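Local structure of major capsid protein (Norovirus Hu/GI.7/TCH-060/USA/2003, 4P25) at residues Val39-Asn44 against Trp174-Tyr179; Ala65-Lys70 against Lys78-Thr83; Glu258-Pro263 against Ser290-Tyr295. The protein builds the norovirus capsid, its protruding P domain binding histo-blood group antigens such as the fucosylated Lewis Y glycan. All blocks are in the same frame, centred on the assembly; numbering follows the deposited sequence.

Interaction 1. Residues Val39-Asn44 against Trp174-Tyr179; sequences VVQFQN and WKIPSY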
loop_
_atom_site.group_PDB
_atom_site.type_symbol
_atom_site.label_atom_id
_atom_site.label_comp_id
_atom_site.label_asym_id
_atom_site.label_seq_id
_atom_site.Cartn_x
_atom_site.Cartn_y
_atom_site.Cartn_z
ATOM N N VAL A 39 -4.825 -19.159 19.239
ATOM C CA VAL A 39 -3.692 -18.254 19.394
ATOM C C VAL A 39 -3.033 -18.030 18.037
ATOM O O VAL A 39 -2.846 -18.981 17.278
ATOM C CB VAL A 39 -2.640 -18.853 20.363
ATOM C CG1 VAL A 39 -1.398 -17.979 20.429
ATOM C CG2 VAL A 39 -3.238 -19.041 21.745
ATOM N N VAL A 40 -2.704 -16.780 17.721
ATOM C CA VAL A 40 -1.959 -16.480 16.499
ATOM C C VAL A 40 -0.629 -15.811 16.830
ATOM O O VAL A 40 -0.422 -15.333 17.946
ATOM C CB VAL A 40 -2.761 -15.595 15.508
ATOM C CG1 VAL A 40 -4.053 -16.300 15.087
ATOM C CG2 VAL A 40 -3.042 -14.210 16.105
ATOM N N GLN A 41 0.273 -15.788 15.856
ATOM C CA GLN A 41 1.580 -15.190 16.078
ATOM C C GLN A 41 2.081 -14.510 14.809
ATOM O O GLN A 41 3.243 -14.666 14.420
ATOM C CB GLN A 41 2.583 -16.245 16.562
ATOM C CG GLN A 41 3.792 -15.624 17.242
ATOM C CD GLN A 41 4.851 -16.628 17.640
ATOM O OE1 GLN A 41 4.683 -17.837 17.470
ATOM N NE2 GLN A 41 5.955 -16.127 18.180
ATOM N N PHE A 42 1.195 -13.758 14.164
ATOM C CA PHE A 42 1.537 -13.046 12.936
ATOM C C PHE A 42 2.777 -12.188 13.163
ATOM O O PHE A 42 2.954 -11.624 14.250
ATOM C CB PHE A 42 0.360 -12.179 12.471
ATOM C CG PHE A 42 -0.928 -12.939 12.279
ATOM C CD1 PHE A 42 -0.923 -14.281 11.924
ATOM C CD2 PHE A 42 -2.152 -12.302 12.442
ATOM C CE1 PHE A 42 -2.114 -14.977 11.748
ATOM C CE2 PHE A 42 -3.346 -12.992 12.263
ATOM C CZ PHE A 42 -3.322 -14.330 11.915
ATOM N N GLN A 43 3.638 -12.107 12.152
ATOM C CA GLN A 43 4.870 -11.320 12.250
ATOM C C GLN A 43 4.753 -9.973 11.553
ATOM O O GLN A 43 5.535 -9.064 11.814
ATOM C CB GLN A 43 6.056 -12.109 11.692
ATOM C CG GLN A 43 6.378 -13.328 12.537
ATOM C CD GLN A 43 6.695 -12.947 13.963
ATOM O OE1 GLN A 43 7.599 -12.145 14.211
ATOM N NE2 GLN A 43 5.953 -13.512 14.911
ATOM N N ASN A 44 3.770 -9.858 10.667
ATOM C CA ASN A 44 3.409 -8.575 10.087
ATOM C C ASN A 44 2.114 -8.047 10.700
ATOM O O ASN A 44 1.351 -8.808 11.309
ATOM C CB ASN A 44 3.321 -8.679 8.561
ATOM C CG ASN A 44 4.688 -8.769 7.912
ATOM O OD1 ASN A 44 5.647 -8.155 8.392
ATOM N ND2 ASN A 44 4.793 -9.538 6.833
ATOM N N TRP A 174 -3.514 -18.725 8.521
ATOM C CA TRP A 174 -3.407 -18.324 9.921
ATOM C C TRP A 174 -2.062 -18.729 10.532
ATOM O O TRP A 174 -1.726 -18.321 11.644
ATOM C CB TRP A 174 -4.574 -18.907 10.726
ATOM C CG TRP A 174 -5.903 -18.382 10.275
ATOM C CD1 TRP A 174 -6.540 -18.663 9.098
ATOM C CD2 TRP A 174 -6.756 -17.484 10.986
ATOM N NE1 TRP A 174 -7.734 -17.989 9.033
ATOM C CE2 TRP A 174 -7.892 -17.258 10.183
ATOM C CE3 TRP A 174 -6.672 -16.843 12.227
ATOM C CZ2 TRP A 174 -8.936 -16.424 10.580
ATOM C CZ3 TRP A 174 -7.706 -16.017 12.618
ATOM C CH2 TRP A 174 -8.823 -15.815 11.799
ATOM N N LYS A 175 -1.295 -19.527 9.795
ATOM C CA LYS A 175 0.035 -19.949 10.236
ATOM C C LYS A 175 1.121 -18.947 9.818
ATOM O O LYS A 175 0.928 -18.163 8.895
ATOM C CB LYS A 175 0.365 -21.321 9.651
ATOM C CG LYS A 175 -0.539 -22.429 10.162
ATOM C CD LYS A 175 -0.143 -23.775 9.592
ATOM C CE LYS A 175 -0.858 -24.906 10.312
ATOM N NZ LYS A 175 -0.547 -26.221 9.695
ATOM N N ILE A 176 2.252 -18.987 10.521
ATOM C CA ILE A 176 3.424 -18.213 10.132
ATOM C C ILE A 176 4.582 -19.140 9.733
ATOM O O ILE A 176 4.548 -20.337 10.033
ATOM C CB ILE A 176 3.902 -17.254 11.260
ATOM C CG1 ILE A 176 4.259 -18.035 12.529
ATOM C CG2 ILE A 176 2.869 -16.164 11.503
ATOM C CD1 ILE A 176 5.202 -17.282 13.456
ATOM N N PRO A 177 5.592 -18.600 9.032
ATOM C CA PRO A 177 6.712 -19.454 8.635
ATOM C C PRO A 177 7.623 -19.803 9.800
ATOM O O PRO A 177 7.526 -19.207 10.874
ATOM C CB PRO A 177 7.497 -18.566 7.653
ATOM C CG PRO A 177 6.549 -17.485 7.245
ATOM C CD PRO A 177 5.700 -17.254 8.438
ATOM N N SER A 178 8.491 -20.786 9.572
ATOM C CA SER A 178 9.681 -20.979 10.382
ATOM C C SER A 178 10.777 -20.196 9.675
ATOM O O SER A 178 11.044 -20.430 8.500
ATOM C CB SER A 178 10.060 -22.455 10.424
ATOM O OG SER A 178 11.356 -22.623 10.973
ATOM N N TYR A 179 11.404 -19.259 10.376
ATOM C CA TYR A 179 12.348 -18.354 9.723
ATOM C C TYR A 179 13.748 -18.938 9.657
ATOM O O TYR A 179 14.663 -18.366 9.058
ATOM C CB TYR A 179 12.317 -16.975 10.383
ATOM C CG TYR A 179 11.000 -16.272 10.134
ATOM C CD1 TYR A 179 10.857 -15.381 9.082
ATOM C CD2 TYR A 179 9.886 -16.534 10.926
ATOM C CE1 TYR A 179 9.644 -14.745 8.840
ATOM C CE2 TYR A 179 8.669 -15.908 10.688
ATOM C CZ TYR A 179 8.552 -15.016 9.641
ATOM O OH TYR A 179 7.357 -14.383 9.397
HETATM O O HOH W 1 0.049 -17.611 13.720
#
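Ile176 presses its branched side chain against the backbone of Gln41 and Phe42 where two irregular loops meet, at what is probably the junction of the P1 and P2 subdomains of the norovirus P domain. No direct hydrogen bond joins 39-44 to 174-179; these pieces exemplify joining by side-chain packing and a bridging water. The tight part surrounds Ile176 and Phe42. With CG1 of Ile176 set between its own backbone N and carbonyl carbon (chi1 59°), both branches face Gln41 O, and CG2 comes within 3.3 Å of that oxygen. Phe42 turns its ring edge to the other segment, CE1 lying 3.4 Å from Trp174 O, while Val40 CB lies over one face, toward the rim, and Arg22 makes a cation-pi contact with the ring. At the indole edge, Val40 CG1 meets Trp174 CE3 at 3.9 Å, and Tyr204 of strand 201-208 adds an edge-to-face ring contact to the same tryptophan. Buried Gln43 bends back, giving NE2 to Gln41 O (3.0 Å) and taking Ala190 N at OE1, and its CG rests 3.5 Å from Tyr179 OH. Packing is looser along the side chain of the partly exposed Gln41, which brings OE1 only to 4.1 Å from Ile176 CD1; its NE2 is bonded to Ala190 O. Between the two segments the polar link is a water that accepts from Gln41 N and donates to Trp174 O, 2.8 Å from each.

Interaction 2. Residues Ala65-Lys70 against Lys78-Thr83; sequences ARIRGK and KGLNLT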
loop_
_atom_site.group_PDB
_atom_site.type_symbol
_atom_site.label_atom_id
_atom_site.label_comp_id
_atom_site.label_asym_id
_atom_site.label_seq_id
_atom_site.Cartn_x
_atom_site.Cartn_y
_atom_site.Cartn_z
ATOM N N ALA A 65 4.449 -7.785 2.552
ATOM C CA ALA A 65 4.627 -9.049 1.809
ATOM C C ALA A 65 5.413 -8.870 0.515
ATOM O O ALA A 65 5.009 -9.350 -0.550
ATOM C CB ALA A 65 3.282 -9.737 1.540
ATOM N N ARG A 66 6.545 -8.182 0.619
ATOM C CA ARG A 66 7.421 -7.983 -0.522
ATOM C C ARG A 66 8.786 -8.574 -0.228
ATOM O O ARG A 66 9.137 -8.795 0.935
ATOM C CB ARG A 66 7.518 -6.501 -0.868
ATOM C CG ARG A 66 6.149 -5.897 -1.147
ATOM C CD ARG A 66 6.269 -4.502 -1.668
ATOM N NE ARG A 66 6.743 -4.493 -3.044
ATOM C CZ ARG A 66 7.200 -3.413 -3.667
ATOM N NH1 ARG A 66 7.258 -2.249 -3.026
ATOM N NH2 ARG A 66 7.614 -3.499 -4.923
ATOM N N ILE A 67 9.527 -8.869 -1.293
ATOM C CA ILE A 67 10.833 -9.506 -1.194
ATOM C C ILE A 67 11.789 -8.831 -2.161
ATOM O O ILE A 67 11.411 -8.480 -3.286
ATOM C CB ILE A 67 10.755 -11.012 -1.542
ATOM C CG1 ILE A 67 9.830 -11.752 -0.572
ATOM C CG2 ILE A 67 12.139 -11.651 -1.507
ATOM C CD1 ILE A 67 9.637 -13.215 -0.910
ATOM N N ARG A 68 13.024 -8.631 -1.721
ATOM C CA ARG A 68 14.067 -8.140 -2.610
ATOM C C ARG A 68 15.343 -8.920 -2.348
ATOM O O ARG A 68 15.653 -9.258 -1.205
ATOM C CB ARG A 68 14.304 -6.639 -2.415
ATOM C CG ARG A 68 15.262 -6.044 -3.443
ATOM C CD ARG A 68 15.314 -4.533 -3.341
ATOM N NE ARG A 68 16.232 -3.945 -4.319
ATOM C CZ ARG A 68 16.261 -2.651 -4.630
ATOM N NH1 ARG A 68 15.409 -1.803 -4.053
ATOM N NH2 ARG A 68 17.128 -2.199 -5.526
ATOM N N GLY A 69 16.080 -9.212 -3.409
ATOM C CA GLY A 69 17.337 -9.916 -3.249
ATOM C C GLY A 69 18.094 -10.077 -4.544
ATOM O O GLY A 69 17.609 -9.744 -5.627
ATOM N N LYS A 70 19.309 -10.590 -4.420
ATOM C CA LYS A 70 20.149 -10.844 -5.579
ATOM C C LYS A 70 20.189 -12.323 -5.912
ATOM O O LYS A 70 20.439 -13.162 -5.046
ATOM C CB LYS A 70 21.552 -10.299 -5.335
ATOM C CG LYS A 70 21.556 -8.787 -5.273
ATOM C CD LYS A 70 22.856 -8.214 -4.755
ATOM C CE LYS A 70 22.797 -6.700 -4.811
ATOM N NZ LYS A 70 21.510 -6.174 -4.269
ATOM N N LYS A 78 18.459 -21.772 -8.750
ATOM C CA LYS A 78 18.701 -20.428 -8.227
ATOM C C LYS A 78 18.197 -20.168 -6.812
ATOM O O LYS A 78 17.374 -20.907 -6.273
ATOM C CB LYS A 78 18.077 -19.396 -9.159
ATOM C CG LYS A 78 18.628 -19.424 -10.568
ATOM C CD LYS A 78 20.120 -19.183 -10.533
ATOM C CE LYS A 78 20.629 -18.674 -11.859
ATOM N NZ LYS A 78 20.626 -19.729 -12.898
ATOM N N GLY A 79 18.698 -19.086 -6.222
ATOM C CA GLY A 79 18.208 -18.605 -4.944
ATOM C C GLY A 79 18.324 -17.095 -4.888
ATOM O O GLY A 79 18.873 -16.483 -5.807
ATOM N N LEU A 80 17.798 -16.492 -3.827
ATOM C CA LEU A 80 17.965 -15.058 -3.593
ATOM C C LEU A 80 18.766 -14.810 -2.328
ATOM O O LEU A 80 18.451 -15.363 -1.269
ATOM C CB LEU A 80 16.609 -14.361 -3.429
ATOM C CG LEU A 80 15.706 -14.072 -4.621
ATOM C CD1 LEU A 80 14.535 -13.212 -4.146
ATOM C CD2 LEU A 80 16.464 -13.372 -5.741
ATOM N N ASN A 81 19.802 -13.981 -2.441
ATOM C CA ASN A 81 20.465 -13.436 -1.272
ATOM C C ASN A 81 19.726 -12.160 -0.923
ATOM O O ASN A 81 19.799 -11.168 -1.649
ATOM C CB ASN A 81 21.941 -13.147 -1.547
ATOM C CG ASN A 81 22.799 -14.402 -1.560
ATOM O OD1 ASN A 81 23.632 -14.587 -2.446
ATOM N ND2 ASN A 81 22.600 -15.267 -0.571
ATOM N N LEU A 82 18.994 -12.198 0.180
ATOM C CA LEU A 82 18.034 -11.141 0.499
ATOM C C LEU A 82 18.678 -9.807 0.868
ATOM O O LEU A 82 19.754 -9.765 1.461
ATOM C CB LEU A 82 17.105 -11.593 1.628
ATOM C CG LEU A 82 16.263 -12.844 1.361
ATOM C CD1 LEU A 82 15.431 -13.229 2.585
ATOM C CD2 LEU A 82 15.378 -12.647 0.128
ATOM N N THR A 83 18.011 -8.718 0.489
ATOM C CA THR A 83 18.327 -7.393 1.007
ATOM C C THR A 83 17.055 -6.798 1.599
ATOM O O THR A 83 15.981 -7.385 1.476
ATOM C CB THR A 83 18.839 -6.444 -0.100
ATOM O OG1 THR A 83 17.805 -6.218 -1.068
ATOM C CG2 THR A 83 20.070 -7.030 -0.791
HETATM O O HOH W 2 13.507 -8.979 1.129
HETATM O O HOH W 3 18.916 -6.798 -3.794
#
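Gly69 and Leu82 form a non-hydrogen-bonded antiparallel pair with CA atoms just 4.0 Å apart, in a hairpin whose two short strand segments run at 111° to one another. The hydrogen-bonded pair Lys70-Asn81 comes next: Asn81 N gives a nearly straight bond to Lys70 O (2.8 Å), and Lys70 N returns one to Asn81 O. On the other side of Gly69, Thr83 N reaches Arg68 O at 3.0 Å. The strands can close this tightly because Gly69 has no side chain, and its CA approaches Asn81 O to 3.2 Å. Side chains then divide between the two faces of the sheet. On the apolar face Ile67 CG2 lies against both Leu80 CD1 and Leu82 CD2, touching the latter at 3.8 Å, while Leu80 CD2 packs on the Gly69 carbonyl. The face bearing Arg68, Lys70 and Thr83 is polar. Arg68 runs extended from CG to NE on this face, its CG anti to the backbone N (chi1 -173°) and 3.5 Å from Thr83 OG1, and its guanidinium continues to a salt bridge with Asp154 and a bond to Leu85 O. Lys70, bent at its last torsion, crosses Thr83 at about a right angle; a water accepts from its NZ (2.7 Å) and donates to Thr83 OG1. In this hairpin of the six-stranded antiparallel sheet of what is probably the P2 subdomain, a second water joins Arg68 N to Thr83 O beside the direct Thr83 N to Arg68 O bond, while Asp154 probably balances the arginine's charge within the buried part of the contact.

Interaction 3. Residues Glu258-Pro263 against Ser290-Tyr295; sequences EFKLYP and SWVSRY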
loop_
_atom_site.group_PDB
_atom_site.type_symbol
_atom_site.label_atom_id
_atom_site.label_comp_id
_atom_site.label_asym_id
_atom_site.label_seq_id
_atom_site.Cartn_x
_atom_site.Cartn_y
_atom_site.Cartn_z
ATOM N N GLU A 258 -18.721 -1.600 20.241
ATOM C CA GLU A 258 -17.581 -1.303 21.106
ATOM C C GLU A 258 -16.469 -2.310 20.913
ATOM O O GLU A 258 -16.724 -3.513 20.826
ATOM C CB GLU A 258 -17.979 -1.428 22.578
ATOM C CG GLU A 258 -19.143 -0.613 23.034
ATOM C CD GLU A 258 -19.159 -0.486 24.540
ATOM O OE1 GLU A 258 -19.027 -1.511 25.245
ATOM O OE2 GLU A 258 -19.278 0.655 25.019
ATOM N N PHE A 259 -15.233 -1.820 20.907
ATOM C CA PHE A 259 -14.055 -2.670 20.759
ATOM C C PHE A 259 -12.981 -2.219 21.743
ATOM O O PHE A 259 -12.953 -1.054 22.138
ATOM C CB PHE A 259 -13.507 -2.576 19.326
ATOM C CG PHE A 259 -14.439 -3.117 18.273
ATOM C CD1 PHE A 259 -15.529 -2.378 17.841
ATOM C CD2 PHE A 259 -14.209 -4.356 17.697
ATOM C CE1 PHE A 259 -16.386 -2.870 16.871
ATOM C CE2 PHE A 259 -15.060 -4.854 16.723
ATOM C CZ PHE A 259 -16.151 -4.109 16.307
ATOM N N LYS A 260 -12.103 -3.130 22.152
ATOM C CA LYS A 260 -10.950 -2.735 22.956
ATOM C C LYS A 260 -9.648 -2.907 22.192
ATOM O O LYS A 260 -9.387 -3.955 21.599
ATOM C CB LYS A 260 -10.907 -3.473 24.300
ATOM C CG LYS A 260 -11.883 -2.897 25.314
ATOM C CD LYS A 260 -12.244 -3.886 26.418
ATOM C CE LYS A 260 -11.132 -4.055 27.440
ATOM N NZ LYS A 260 -11.466 -5.131 28.421
ATOM N N LEU A 261 -8.846 -1.849 22.202
ATOM C CA LEU A 261 -7.533 -1.851 21.580
ATOM C C LEU A 261 -6.479 -1.931 22.679
ATOM O O LEU A 261 -6.373 -1.034 23.518
ATOM C CB LEU A 261 -7.355 -0.585 20.744
ATOM C CG LEU A 261 -5.974 -0.261 20.169
ATOM C CD1 LEU A 261 -5.527 -1.317 19.171
ATOM C CD2 LEU A 261 -5.994 1.120 19.533
ATOM N N TYR A 262 -5.710 -3.016 22.673
ATOM C CA TYR A 262 -4.750 -3.277 23.742
ATOM C C TYR A 262 -3.369 -2.716 23.404
ATOM O O TYR A 262 -3.001 -2.640 22.229
ATOM C CB TYR A 262 -4.670 -4.779 24.019
ATOM C CG TYR A 262 -5.864 -5.311 24.777
ATOM C CD1 TYR A 262 -5.857 -5.355 26.163
ATOM C CD2 TYR A 262 -6.997 -5.764 24.113
ATOM C CE1 TYR A 262 -6.934 -5.837 26.867
ATOM C CE2 TYR A 262 -8.087 -6.246 24.812
ATOM C CZ TYR A 262 -8.048 -6.282 26.193
ATOM O OH TYR A 262 -9.115 -6.763 26.922
ATOM N N PRO A 263 -2.609 -2.308 24.435
ATOM C CA PRO A 263 -1.296 -1.678 24.252
ATOM C C PRO A 263 -0.312 -2.505 23.416
ATOM O O PRO A 263 0.510 -1.922 22.708
ATOM C CB PRO A 263 -0.793 -1.506 25.691
ATOM C CG PRO A 263 -2.053 -1.356 26.490
ATOM C CD PRO A 263 -3.005 -2.332 25.857
ATOM N N SER A 290 -12.235 6.376 24.964
ATOM C CA SER A 290 -11.581 6.626 26.248
ATOM C C SER A 290 -10.627 5.502 26.638
ATOM O O SER A 290 -10.672 4.406 26.075
ATOM C CB SER A 290 -12.622 6.808 27.355
ATOM O OG SER A 290 -13.329 5.601 27.581
ATOM N N TRP A 291 -9.759 5.792 27.602
ATOM C CA TRP A 291 -8.920 4.773 28.208
ATOM C C TRP A 291 -9.722 4.023 29.258
ATOM O O TRP A 291 -10.435 4.631 30.063
ATOM C CB TRP A 291 -7.675 5.400 28.840
ATOM C CG TRP A 291 -6.720 5.971 27.836
ATOM C CD1 TRP A 291 -6.544 7.289 27.524
ATOM C CD2 TRP A 291 -5.811 5.237 27.007
ATOM N NE1 TRP A 291 -5.579 7.419 26.553
ATOM C CE2 TRP A 291 -5.115 6.177 26.219
ATOM C CE3 TRP A 291 -5.519 3.879 26.857
ATOM C CZ2 TRP A 291 -4.140 5.797 25.294
ATOM C CZ3 TRP A 291 -4.553 3.504 25.939
ATOM C CH2 TRP A 291 -3.876 4.460 25.169
ATOM N N VAL A 292 -9.623 2.699 29.242
ATOM C CA VAL A 292 -10.359 1.879 30.200
ATOM C C VAL A 292 -9.451 0.838 30.840
ATOM O O VAL A 292 -8.338 0.587 30.366
ATOM C CB VAL A 292 -11.562 1.167 29.548
ATOM C CG1 VAL A 292 -12.536 2.181 28.962
ATOM C CG2 VAL A 292 -11.096 0.180 28.482
ATOM N N SER A 293 -9.929 0.227 31.915
ATOM C CA SER A 293 -9.148 -0.792 32.591
ATOM C C SER A 293 -9.153 -2.093 31.801
ATOM O O SER A 293 -9.957 -2.281 30.885
ATOM C CB SER A 293 -9.677 -1.037 34.000
ATOM O OG SER A 293 -10.929 -1.687 33.952
ATOM N N ARG A 294 -8.248 -2.985 32.177
ATOM C CA ARG A 294 -8.052 -4.251 31.488
ATOM C C ARG A 294 -9.322 -5.092 31.417
ATOM O O ARG A 294 -9.568 -5.777 30.421
ATOM C CB ARG A 294 -6.926 -5.037 32.168
ATOM C CG ARG A 294 -6.694 -6.411 31.588
ATOM C CD ARG A 294 -5.206 -6.775 31.541
ATOM N NE ARG A 294 -4.973 -7.819 30.542
ATOM C CZ ARG A 294 -4.086 -8.809 30.645
ATOM N NH1 ARG A 294 -3.325 -8.921 31.725
ATOM N NH2 ARG A 294 -3.990 -9.700 29.669
ATOM N N TYR A 295 -10.141 -5.031 32.463
ATOM C CA TYR A 295 -11.337 -5.869 32.517
ATOM C C TYR A 295 -12.643 -5.121 32.302
ATOM O O TYR A 295 -13.713 -5.602 32.675
ATOM C CB TYR A 295 -11.371 -6.685 33.805
ATOM C CG TYR A 295 -10.231 -7.658 33.851
ATOM C CD1 TYR A 295 -10.183 -8.728 32.969
ATOM C CD2 TYR A 295 -9.184 -7.493 34.745
ATOM C CE1 TYR A 295 -9.136 -9.618 32.984
ATOM C CE2 TYR A 295 -8.129 -8.382 34.770
ATOM C CZ TYR A 295 -8.112 -9.442 33.888
ATOM O OH TYR A 295 -7.062 -10.328 33.910
#
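Val292 turns its CB toward Lys260, and its CG2 lies 4.4 Å from Lys260 CE, a loose contact near the end of strand 285-292. One residue on, Ser293 contributes its backbone, with its carbonyl oxygen 4.0 Å from the same CE. Arg294 makes the central bond: its O accepts from Lys260 NZ at 2.8 Å, the ammonium sitting well above the carbonyl plane. The lysine gets there by a bend at its third torsion (chi3 75°), which swings NZ toward the loop. Tyr262 brings its ring edge to the same carbonyl, OH lying 3.7 Å from Arg294 O, and its OH also accepts a weak bond from NZ at 3.2 Å. Glu200 pairs with both, as a salt bridge to the lysine and a hydrogen bond to the tyrosine, while Tyr296 O takes a further bond from NZ. Beyond this, Arg294 CG lies over the centre of the Tyr295 ring. The example shows how one buried ammonium group, gripped by a carboxylate and two backbone carbonyls, ties the chain leaving strand 285-292 across the antiparallel sheet of what is probably P1, where strand 242-248 pairs with both 255-262 and 285-292.

Overall arrangement
The three contacts sample the probable two-part build of the P domain. Interaction 2 lies within the six-stranded antiparallel sheet, probably of P2, interaction 3 in the antiparallel sheet containing 242-248, 255-262 and 285-292, probably in P1, and interaction 1 between them, in loops about 9 Å from the spatial centre of the chain. The centre of interaction 1 is about 20 Å from that of interaction 2 and about 24 Å from that of interaction 3. Interactions 2 and 3, with centres about 40 Å apart, fall on opposite sides of the chain's centre. In sequence, the hairpin of interaction 2 falls between the two halves of interaction 1, and interaction 3 follows both. This order fits P2 as an insertion into P1, its entering and leaving chains brought together by interaction 1.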